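Local atomic coordinates of protein yciO (Escherichia coli, PDB entry 1K7J), a protein that is a SUA5-family putative translation factor of unknown function that may bind double-stranded RNA. Residues Q3-H8 with V21-K26; I30-D35 with Q130-A135; P181-D186 with G200-F205. All blocks are in the same frame, centred on the assembly; numbering follows the deposited sequence.

Interaction 1: residues Q3-H8 with V21-K26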
loop_
_atom_site.group_PDB
_atom_site.type_symbol
_atom_site.label_atom_id
_atom_site.label_comp_id
_atom_site.label_asym_id
_atom_site.label_seq_id
_atom_site.Cartn_x
_atom_site.Cartn_y
_atom_site.Cartn_z
ATOM N N GLN A 3 -5.541 1.589 -18.691
ATOM C CA GLN A 3 -4.595 0.800 -19.461
ATOM C C GLN A 3 -4.488 -0.501 -18.672
ATOM O O GLN A 3 -4.809 -0.531 -17.480
ATOM C CB GLN A 3 -3.239 1.501 -19.541
ATOM C CG GLN A 3 -3.160 2.535 -20.653
ATOM C CD GLN A 3 -1.810 3.221 -20.723
ATOM O OE1 GLN A 3 -1.573 4.225 -20.052
ATOM N NE2 GLN A 3 -0.912 2.672 -21.530
ATOM N N PHE A 4 -4.051 -1.572 -19.326
ATOM C CA PHE A 4 -3.944 -2.876 -18.675
ATOM C C PHE A 4 -2.615 -3.521 -19.072
ATOM O O PHE A 4 -2.399 -3.849 -20.241
ATOM C CB PHE A 4 -5.133 -3.748 -19.114
ATOM C CG PHE A 4 -5.351 -4.974 -18.269
ATOM C CD1 PHE A 4 -4.886 -6.218 -18.683
ATOM C CD2 PHE A 4 -6.040 -4.889 -17.062
ATOM C CE1 PHE A 4 -5.108 -7.359 -17.910
ATOM C CE2 PHE A 4 -6.265 -6.024 -16.283
ATOM C CZ PHE A 4 -5.800 -7.260 -16.707
ATOM N N PHE A 5 -1.725 -3.687 -18.096
ATOM C CA PHE A 5 -0.409 -4.274 -18.345
ATOM C C PHE A 5 -0.275 -5.683 -17.794
ATOM O O PHE A 5 -0.632 -5.942 -16.650
ATOM C CB PHE A 5 0.707 -3.459 -17.677
ATOM C CG PHE A 5 0.933 -2.092 -18.259
ATOM C CD1 PHE A 5 0.268 -1.664 -19.402
ATOM C CD2 PHE A 5 1.836 -1.228 -17.646
ATOM C CE1 PHE A 5 0.503 -0.389 -19.924
ATOM C CE2 PHE A 5 2.076 0.042 -18.156
ATOM C CZ PHE A 5 1.407 0.462 -19.298
ATOM N N TYR A 6 0.261 -6.587 -18.605
ATOM C CA TYR A 6 0.510 -7.951 -18.162
ATOM C C TYR A 6 1.983 -7.956 -17.790
ATOM O O TYR A 6 2.846 -7.920 -18.666
ATOM C CB TYR A 6 0.270 -8.944 -19.293
ATOM C CG TYR A 6 -1.181 -9.264 -19.531
ATOM C CD1 TYR A 6 -1.852 -10.188 -18.728
ATOM C CD2 TYR A 6 -1.885 -8.654 -20.566
ATOM C CE1 TYR A 6 -3.190 -10.499 -18.956
ATOM C CE2 TYR A 6 -3.221 -8.955 -20.801
ATOM C CZ TYR A 6 -3.866 -9.880 -19.995
ATOM O OH TYR A 6 -5.181 -10.193 -20.243
ATOM N N ILE A 7 2.275 -7.981 -16.495
ATOM C CA ILE A 7 3.661 -7.982 -16.048
ATOM C C ILE A 7 4.007 -9.289 -15.338
ATOM O O ILE A 7 3.275 -9.740 -14.457
ATOM C CB ILE A 7 3.934 -6.784 -15.101
ATOM C CG1 ILE A 7 3.620 -5.472 -15.831
ATOM C CG2 ILE A 7 5.385 -6.801 -14.631
ATOM C CD1 ILE A 7 3.940 -4.214 -15.033
ATOM N N HIS A 8 5.116 -9.906 -15.741
ATOM C CA HIS A 8 5.561 -11.156 -15.130
ATOM C C HIS A 8 5.778 -10.878 -13.645
ATOM O O HIS A 8 6.544 -9.994 -13.279
ATOM C CB HIS A 8 6.860 -11.618 -15.794
ATOM C CG HIS A 8 6.696 -11.972 -17.240
ATOM N ND1 HIS A 8 7.752 -12.002 -18.125
ATOM C CD2 HIS A 8 5.598 -12.317 -17.952
ATOM C CE1 HIS A 8 7.310 -12.349 -19.321
ATOM N NE2 HIS A 8 6.007 -12.546 -19.244
ATOM N N VAL A 21 5.261 3.642 -13.719
ATOM C CA VAL A 21 5.754 4.710 -12.858
ATOM C C VAL A 21 5.543 6.082 -13.502
ATOM O O VAL A 21 5.260 7.061 -12.811
ATOM C CB VAL A 21 7.250 4.498 -12.520
ATOM C CG1 VAL A 21 7.835 5.752 -11.879
ATOM C CG2 VAL A 21 7.395 3.320 -11.564
ATOM N N GLU A 22 5.670 6.161 -14.822
ATOM C CA GLU A 22 5.466 7.440 -15.486
ATOM C C GLU A 22 4.006 7.864 -15.340
ATOM O O GLU A 22 3.704 9.051 -15.204
ATOM C CB GLU A 22 5.852 7.356 -16.965
ATOM C CG GLU A 22 5.862 8.710 -17.654
ATOM C CD GLU A 22 6.597 9.773 -16.847
ATOM O OE1 GLU A 22 7.792 9.571 -16.531
ATOM O OE2 GLU A 22 5.976 10.812 -16.525
ATOM N N ILE A 23 3.101 6.891 -15.367
ATOM C CA ILE A 23 1.682 7.178 -15.201
ATOM C C ILE A 23 1.464 7.720 -13.787
ATOM O O ILE A 23 0.717 8.679 -13.586
ATOM C CB ILE A 23 0.834 5.905 -15.433
ATOM C CG1 ILE A 23 0.843 5.563 -16.928
ATOM C CG2 ILE A 23 -0.588 6.109 -14.918
ATOM C CD1 ILE A 23 0.296 4.185 -17.268
ATOM N N VAL A 24 2.130 7.112 -12.808
ATOM C CA VAL A 24 2.018 7.563 -11.424
ATOM C C VAL A 24 2.572 8.985 -11.276
ATOM O O VAL A 24 1.960 9.834 -10.629
ATOM C CB VAL A 24 2.787 6.614 -10.464
ATOM C CG1 VAL A 24 2.874 7.223 -9.058
ATOM C CG2 VAL A 24 2.083 5.268 -10.406
ATOM N N ARG A 25 3.725 9.245 -11.888
ATOM C CA ARG A 25 4.344 10.566 -11.801
ATOM C C ARG A 25 3.478 11.663 -12.406
ATOM O O ARG A 25 3.543 12.816 -11.981
ATOM C CB ARG A 25 5.727 10.545 -12.466
ATOM C CG ARG A 25 6.791 9.912 -11.577
ATOM C CD ARG A 25 8.114 9.681 -12.294
ATOM N NE ARG A 25 9.132 9.202 -11.360
ATOM C CZ ARG A 25 10.265 8.602 -11.716
ATOM N NH1 ARG A 25 10.541 8.395 -12.997
ATOM N NH2 ARG A 25 11.128 8.215 -10.785
ATOM N N LYS A 26 2.655 11.303 -13.384
ATOM C CA LYS A 26 1.778 12.272 -14.031
ATOM C C LYS A 26 0.476 12.474 -13.263
ATOM O O LYS A 26 -0.421 13.177 -13.727
ATOM C CB LYS A 26 1.478 11.838 -15.467
ATOM C CG LYS A 26 2.681 11.919 -16.393
ATOM C CD LYS A 26 2.322 11.472 -17.797
ATOM C CE LYS A 26 3.494 11.640 -18.751
ATOM N NZ LYS A 26 3.897 13.070 -18.880
#
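Ile23 reaches across from the helix with its CD1 methyl, and this one atom makes both contacts with the edge strand. The closer is with the side-chain amide of Gln3, whose OE1 lies 3.4 Å from Ile23 CD1; the other is with the ring of Phe5, where CZ comes to 4.4 Å from Ile23 CD1 by an oblique approach. Neither is a polar bond: the amide oxygen rests on a methyl and the phenyl ring meets it at van der Waals range. Only 88 Å² is buried, consistent with the 9.9 Å between the CA atoms of Gln3 and Ile23. Gln3 covers this gap by length, its CG lying beside the backbone N and the chain then running straight (chi2 -180°) before the amide turns roughly perpendicular to it (chi3 -88°). Ile23, near the C-terminal end of helix 14-25, is likewise drawn out, CD1 extended away from the helix (chi2 168°). The two segments belong to a beta-alpha-beta crossover: strand 3-6, helix 14-25 and strand 30-34 follow one another in the chain, and strand 170-173 lies between the two parallel strands in the sheet. Farther along the same strand and helix, Phe5 also touches Gln19, while Ile7 packs on Leu16 and Ile17, so the contact with Ile23 is the end of a longer seam between strand and helix. The strand is positioned by backbone hydrogen bonds from Gln3 and Phe5 to Ile171, with Phe5 bonding also to His173, while on the other face of the sheet Phe4 and Tyr6 pack on helix 157-164.

Interaction 2: residues I30-D35 with Q130-A135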
loop_
_atom_site.group_PDB
_atom_site.type_symbol
_atom_site.label_atom_id
_atom_site.label_comp_id
_atom_site.label_asym_id
_atom_site.label_seq_id
_atom_site.Cartn_x
_atom_site.Cartn_y
_atom_site.Cartn_z
ATOM N N ILE A 30 -3.326 3.982 -10.017
ATOM C CA ILE A 30 -3.118 2.640 -10.538
ATOM C C ILE A 30 -3.490 1.548 -9.552
ATOM O O ILE A 30 -3.611 1.783 -8.349
ATOM C CB ILE A 30 -1.640 2.411 -10.943
ATOM C CG1 ILE A 30 -0.768 2.245 -9.691
ATOM C CG2 ILE A 30 -1.137 3.587 -11.776
ATOM C CD1 ILE A 30 0.668 1.852 -9.996
ATOM N N VAL A 31 -3.692 0.351 -10.090
ATOM C CA VAL A 31 -3.987 -0.822 -9.287
ATOM C C VAL A 31 -2.774 -1.707 -9.532
ATOM O O VAL A 31 -2.403 -1.961 -10.680
ATOM C CB VAL A 31 -5.260 -1.553 -9.761
ATOM C CG1 VAL A 31 -5.383 -2.901 -9.050
ATOM C CG2 VAL A 31 -6.486 -0.697 -9.468
ATOM N N TYR A 32 -2.135 -2.152 -8.460
ATOM C CA TYR A 32 -0.961 -2.997 -8.605
ATOM C C TYR A 32 -0.956 -4.130 -7.590
ATOM O O TYR A 32 -1.545 -4.024 -6.518
ATOM C CB TYR A 32 0.321 -2.167 -8.470
ATOM C CG TYR A 32 0.540 -1.531 -7.117
ATOM C CD1 TYR A 32 -0.167 -0.391 -6.729
ATOM C CD2 TYR A 32 1.488 -2.048 -6.236
ATOM C CE1 TYR A 32 0.073 0.221 -5.490
ATOM C CE2 TYR A 32 1.734 -1.446 -5.003
ATOM C CZ TYR A 32 1.027 -0.313 -4.638
ATOM O OH TYR A 32 1.299 0.300 -3.431
ATOM N N PRO A 33 -0.277 -5.233 -7.917
ATOM C CA PRO A 33 -0.215 -6.383 -7.018
ATOM C C PRO A 33 0.784 -6.244 -5.877
ATOM O O PRO A 33 1.834 -5.628 -6.037
ATOM C CB PRO A 33 0.175 -7.516 -7.957
ATOM C CG PRO A 33 1.131 -6.820 -8.896
ATOM C CD PRO A 33 0.407 -5.521 -9.193
ATOM N N THR A 34 0.441 -6.812 -4.721
ATOM C CA THR A 34 1.346 -6.829 -3.575
ATOM C C THR A 34 1.316 -8.271 -3.080
ATOM O O THR A 34 0.582 -9.101 -3.619
ATOM C CB THR A 34 0.895 -5.907 -2.407
ATOM O OG1 THR A 34 -0.203 -6.508 -1.708
ATOM C CG2 THR A 34 0.489 -4.536 -2.927
ATOM N N ASP A 35 2.112 -8.571 -2.064
ATOM C CA ASP A 35 2.149 -9.918 -1.505
ATOM C C ASP A 35 0.833 -10.250 -0.798
ATOM O O ASP A 35 0.508 -11.420 -0.600
ATOM C CB ASP A 35 3.295 -10.031 -0.507
ATOM C CG ASP A 35 3.258 -8.933 0.528
ATOM O OD1 ASP A 35 3.766 -7.830 0.235
ATOM O OD2 ASP A 35 2.699 -9.165 1.622
ATOM N N GLN A 130 7.978 -4.108 -5.543
ATOM C CA GLN A 130 9.325 -3.635 -5.258
ATOM C C GLN A 130 9.915 -2.901 -6.460
ATOM O O GLN A 130 10.572 -1.873 -6.303
ATOM C CB GLN A 130 10.226 -4.803 -4.858
ATOM C CG GLN A 130 10.139 -5.158 -3.378
ATOM C CD GLN A 130 10.692 -4.057 -2.493
ATOM O OE1 GLN A 130 11.772 -3.530 -2.751
ATOM N NE2 GLN A 130 9.961 -3.713 -1.440
ATOM N N ALA A 131 9.663 -3.418 -7.661
ATOM C CA ALA A 131 10.177 -2.789 -8.873
ATOM C C ALA A 131 9.554 -1.406 -9.067
ATOM O O ALA A 131 10.239 -0.454 -9.442
ATOM C CB ALA A 131 9.892 -3.676 -10.091
ATOM N N LEU A 132 8.252 -1.295 -8.812
ATOM C CA LEU A 132 7.572 -0.012 -8.951
ATOM C C LEU A 132 8.177 1.015 -7.994
ATOM O O LEU A 132 8.449 2.157 -8.377
ATOM C CB LEU A 132 6.073 -0.169 -8.661
ATOM C CG LEU A 132 5.240 -0.937 -9.695
ATOM C CD1 LEU A 132 3.835 -1.189 -9.149
ATOM C CD2 LEU A 132 5.172 -0.142 -10.994
ATOM N N LEU A 133 8.395 0.607 -6.749
ATOM C CA LEU A 133 8.958 1.512 -5.754
ATOM C C LEU A 133 10.386 1.907 -6.099
ATOM O O LEU A 133 10.763 3.065 -5.952
ATOM C CB LEU A 133 8.892 0.872 -4.367
ATOM C CG LEU A 133 7.458 0.645 -3.874
ATOM C CD1 LEU A 133 7.484 -0.120 -2.562
ATOM C CD2 LEU A 133 6.737 1.987 -3.716
ATOM N N GLU A 134 11.181 0.950 -6.565
ATOM C CA GLU A 134 12.560 1.247 -6.936
ATOM C C GLU A 134 12.593 2.298 -8.043
ATOM O O GLU A 134 13.403 3.224 -8.010
ATOM C CB GLU A 134 13.273 -0.017 -7.419
ATOM C CG GLU A 134 14.763 0.179 -7.662
ATOM C CD GLU A 134 15.431 -1.064 -8.222
ATOM O OE1 GLU A 134 15.123 -2.175 -7.739
ATOM O OE2 GLU A 134 16.271 -0.929 -9.137
ATOM N N ALA A 135 11.709 2.154 -9.024
ATOM C CA ALA A 135 11.660 3.097 -10.136
ATOM C C ALA A 135 11.100 4.452 -9.713
ATOM O O ALA A 135 11.561 5.494 -10.187
ATOM C CB ALA A 135 10.827 2.516 -11.275
#
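Tyr32 and Leu132 bring the strand and the helix closest together, their CA atoms 9.0 Å apart, a spacing that leaves side chains alone to bridge the two backbones. Leu132 does so with a single methyl. Its CD1 settles against the base of Tyr32, 3.7 Å from CB of that tyrosine and 3.8 Å from its CD2, so the leucine meets the root of the ring and approaches the ring itself at a slant. On the strand side a second, looser neighbour is Ile30, whose CD1 is 4.5 Å from Leu132 CD1. The tyrosine torsion accounts for this layout: CG stands between the backbone N and the carbonyl carbon (chi1 64°), which carries the ring across the strand-to-helix direction, where it crosses the leucine at a slant. The phenol is thereby sent across the sheet, and its OH is hydrogen-bonded to Ser142 OG on strand 140-144, two places along in the strand order. The buried hydroxyl is thus satisfied, and the ring is anchored at both ends, by its CB on strand 30-34 and by the serine at its tip. All three touching residues are buried, and together the segments cover 105 Å². Leu132 has further apolar neighbours in Ala20 of helix 14-25 and Ile172 of strand 170-173, while Ile30 also packs on Val24; the Leu132 side chain therefore lies where two helices and two strands come together. Such a helix laid on a mixed sheet, with a second helix beside it, belongs to the alpha/beta core of the YrdC-like fold.

Interaction 3: residues P181-D186 with G200-F205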
loop_
_atom_site.group_PDB
_atom_site.type_symbol
_atom_site.label_atom_id
_atom_site.label_comp_id
_atom_site.label_asym_id
_atom_site.label_seq_id
_atom_site.Cartn_x
_atom_site.Cartn_y
_atom_site.Cartn_z
ATOM N N PRO A 181 -5.960 -9.843 3.524
ATOM C CA PRO A 181 -5.213 -8.582 3.591
ATOM C C PRO A 181 -4.055 -8.662 4.578
ATOM O O PRO A 181 -3.857 -9.685 5.236
ATOM C CB PRO A 181 -6.277 -7.585 4.028
ATOM C CG PRO A 181 -7.100 -8.409 4.976
ATOM C CD PRO A 181 -7.254 -9.722 4.222
ATOM N N THR A 182 -3.279 -7.588 4.670
ATOM C CA THR A 182 -2.160 -7.558 5.602
ATOM C C THR A 182 -2.668 -7.545 7.038
ATOM O O THR A 182 -3.815 -7.180 7.311
ATOM C CB THR A 182 -1.308 -6.281 5.458
ATOM O OG1 THR A 182 -2.138 -5.137 5.690
ATOM C CG2 THR A 182 -0.675 -6.189 4.083
ATOM N N THR A 183 -1.806 -7.963 7.954
ATOM C CA THR A 183 -2.145 -7.900 9.361
ATOM C C THR A 183 -1.760 -6.470 9.710
ATOM O O THR A 183 -0.657 -6.019 9.380
ATOM C CB THR A 183 -1.314 -8.893 10.176
ATOM O OG1 THR A 183 -1.841 -10.208 9.967
ATOM C CG2 THR A 183 -1.352 -8.548 11.665
ATOM N N VAL A 184 -2.675 -5.745 10.339
ATOM C CA VAL A 184 -2.411 -4.360 10.697
ATOM C C VAL A 184 -2.108 -4.259 12.184
ATOM O O VAL A 184 -2.916 -4.664 13.020
ATOM C CB VAL A 184 -3.621 -3.462 10.353
ATOM C CG1 VAL A 184 -3.316 -2.012 10.700
ATOM C CG2 VAL A 184 -3.957 -3.592 8.873
ATOM N N ILE A 185 -0.932 -3.726 12.499
ATOM C CA ILE A 185 -0.499 -3.564 13.880
ATOM C C ILE A 185 -0.261 -2.088 14.164
ATOM O O ILE A 185 0.480 -1.430 13.438
ATOM C CB ILE A 185 0.837 -4.293 14.149
ATOM C CG1 ILE A 185 0.743 -5.767 13.747
ATOM C CG2 ILE A 185 1.205 -4.162 15.629
ATOM C CD1 ILE A 185 -0.244 -6.574 14.560
ATOM N N ASP A 186 -0.896 -1.566 15.207
ATOM C CA ASP A 186 -0.687 -0.174 15.587
ATOM C C ASP A 186 0.480 -0.237 16.568
ATOM O O ASP A 186 0.393 -0.912 17.595
ATOM C CB ASP A 186 -1.925 0.391 16.283
ATOM C CG ASP A 186 -1.777 1.866 16.630
ATOM O OD1 ASP A 186 -0.680 2.270 17.074
ATOM O OD2 ASP A 186 -2.760 2.621 16.471
ATOM N N GLY A 200 0.033 -11.753 7.996
ATOM C CA GLY A 200 1.084 -11.793 8.998
ATOM C C GLY A 200 0.695 -12.350 10.356
ATOM O O GLY A 200 -0.394 -12.087 10.859
ATOM N N ASP A 201 1.600 -13.122 10.950
ATOM C CA ASP A 201 1.377 -13.722 12.265
ATOM C C ASP A 201 1.262 -12.608 13.309
ATOM O O ASP A 201 2.097 -11.706 13.354
ATOM C CB ASP A 201 2.557 -14.645 12.596
ATOM C CG ASP A 201 2.362 -15.436 13.882
ATOM O OD1 ASP A 201 1.305 -15.318 14.535
ATOM O OD2 ASP A 201 3.291 -16.190 14.239
ATOM N N VAL A 202 0.231 -12.661 14.147
ATOM C CA VAL A 202 0.054 -11.631 15.169
ATOM C C VAL A 202 0.876 -11.893 16.430
ATOM O O VAL A 202 1.168 -10.973 17.195
ATOM C CB VAL A 202 -1.434 -11.495 15.589
ATOM C CG1 VAL A 202 -2.283 -11.112 14.385
ATOM C CG2 VAL A 202 -1.934 -12.799 16.199
ATOM N N LYS A 203 1.266 -13.146 16.629
ATOM C CA LYS A 203 2.008 -13.536 17.822
ATOM C C LYS A 203 3.231 -12.718 18.223
ATOM O O LYS A 203 3.425 -12.439 19.408
ATOM C CB LYS A 203 2.385 -15.016 17.728
ATOM C CG LYS A 203 1.173 -15.926 17.753
ATOM C CD LYS A 203 1.566 -17.387 17.674
ATOM C CE LYS A 203 0.340 -18.273 17.679
ATOM N NZ LYS A 203 -0.460 -18.120 18.924
ATOM N N PRO A 204 4.074 -12.320 17.256
ATOM C CA PRO A 204 5.260 -11.533 17.619
ATOM C C PRO A 204 4.928 -10.193 18.275
ATOM O O PRO A 204 5.786 -9.564 18.898
ATOM C CB PRO A 204 5.977 -11.350 16.281
ATOM C CG PRO A 204 5.543 -12.557 15.488
ATOM C CD PRO A 204 4.080 -12.647 15.819
ATOM N N PHE A 205 3.678 -9.769 18.136
ATOM C CA PHE A 205 3.227 -8.492 18.679
ATOM C C PHE A 205 2.286 -8.695 19.852
ATOM O O PHE A 205 1.879 -7.729 20.499
ATOM C CB PHE A 205 2.498 -7.715 17.582
ATOM C CG PHE A 205 3.280 -7.601 16.313
ATOM C CD1 PHE A 205 4.158 -6.540 16.117
ATOM C CD2 PHE A 205 3.186 -8.586 15.333
ATOM C CE1 PHE A 205 4.935 -6.458 14.967
ATOM C CE2 PHE A 205 3.961 -8.516 14.175
ATOM C CZ PHE A 205 4.838 -7.450 13.992
#
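Thr183 meets Gly200 and Val202 through its side chain, which can be traced outward from CB. That carbon is 3.4 Å from Gly200 O. From it OG1 turns beside the backbone N and donates a short hydrogen bond to the same carbonyl, with Thr183 OG1 and Gly200 O only 2.5 Å apart. The donor lies in the carbonyl plane, on a lone pair, at a C=O...donor angle of 121°. The same hydroxyl oxygen is also hydrogen-bonded to Gly198 N, which tethers it to the loop a second time. The methyl branch, CG2, lies 3.8 Å from Gly200 O and 3.9 Å from Val202 CG1, the threonine and valine side chains crossing at about a right angle. Two residues along strand 183-186, Ile185 takes up the phenyl ring of Phe205. Ile185 CG1 stands 4.0 Å from the ring centroid and just 9° off the ring normal, a CH-pi contact over the centre of one face. Its CG2 comes to 3.8 Å from Phe205 CD1, and its CD1 lies 4.1 Å from both Phe205 CD2 and CG. The Phe205 ring also meets Tyr97 edge-to-face, and Tyr97 OH bonds Asp201 O, joining the turn to strand 97-102. The turn itself is an Asx turn: Lys203 N donates to Asp201 OD1 at 3.0 Å, from above the carboxylate plane. Polar and apolar work are divided along the strand: one buried threonine hydroxyl, donor to Gly200 O and acceptor from Gly198 N, fixes the loop at Gly198 and Gly200, whereas dispersion and CH-pi contact hold the ring of Phe205.

From the N terminus, interaction 1 closes the turn and most of helix 14-25 back on strand 3-6. The chain then enters strand 30-34, opening interaction 2, which closes 94 intervening residues later on helix 127-136. Interaction 3 follows, fastening the loop after strand 193-196 back on strand 183-186. The three are in series, so none nests in or crosses another. Interactions 1 and 2 touch, Val21 CG2 lying 3.5 Å from Ala135 CB, and centres 9 Å apart make them one packing region. Interaction 3 lies on the opposite side of the chain's centre from interaction 1, centres 30 Å apart, toward the other end of the shared sheet.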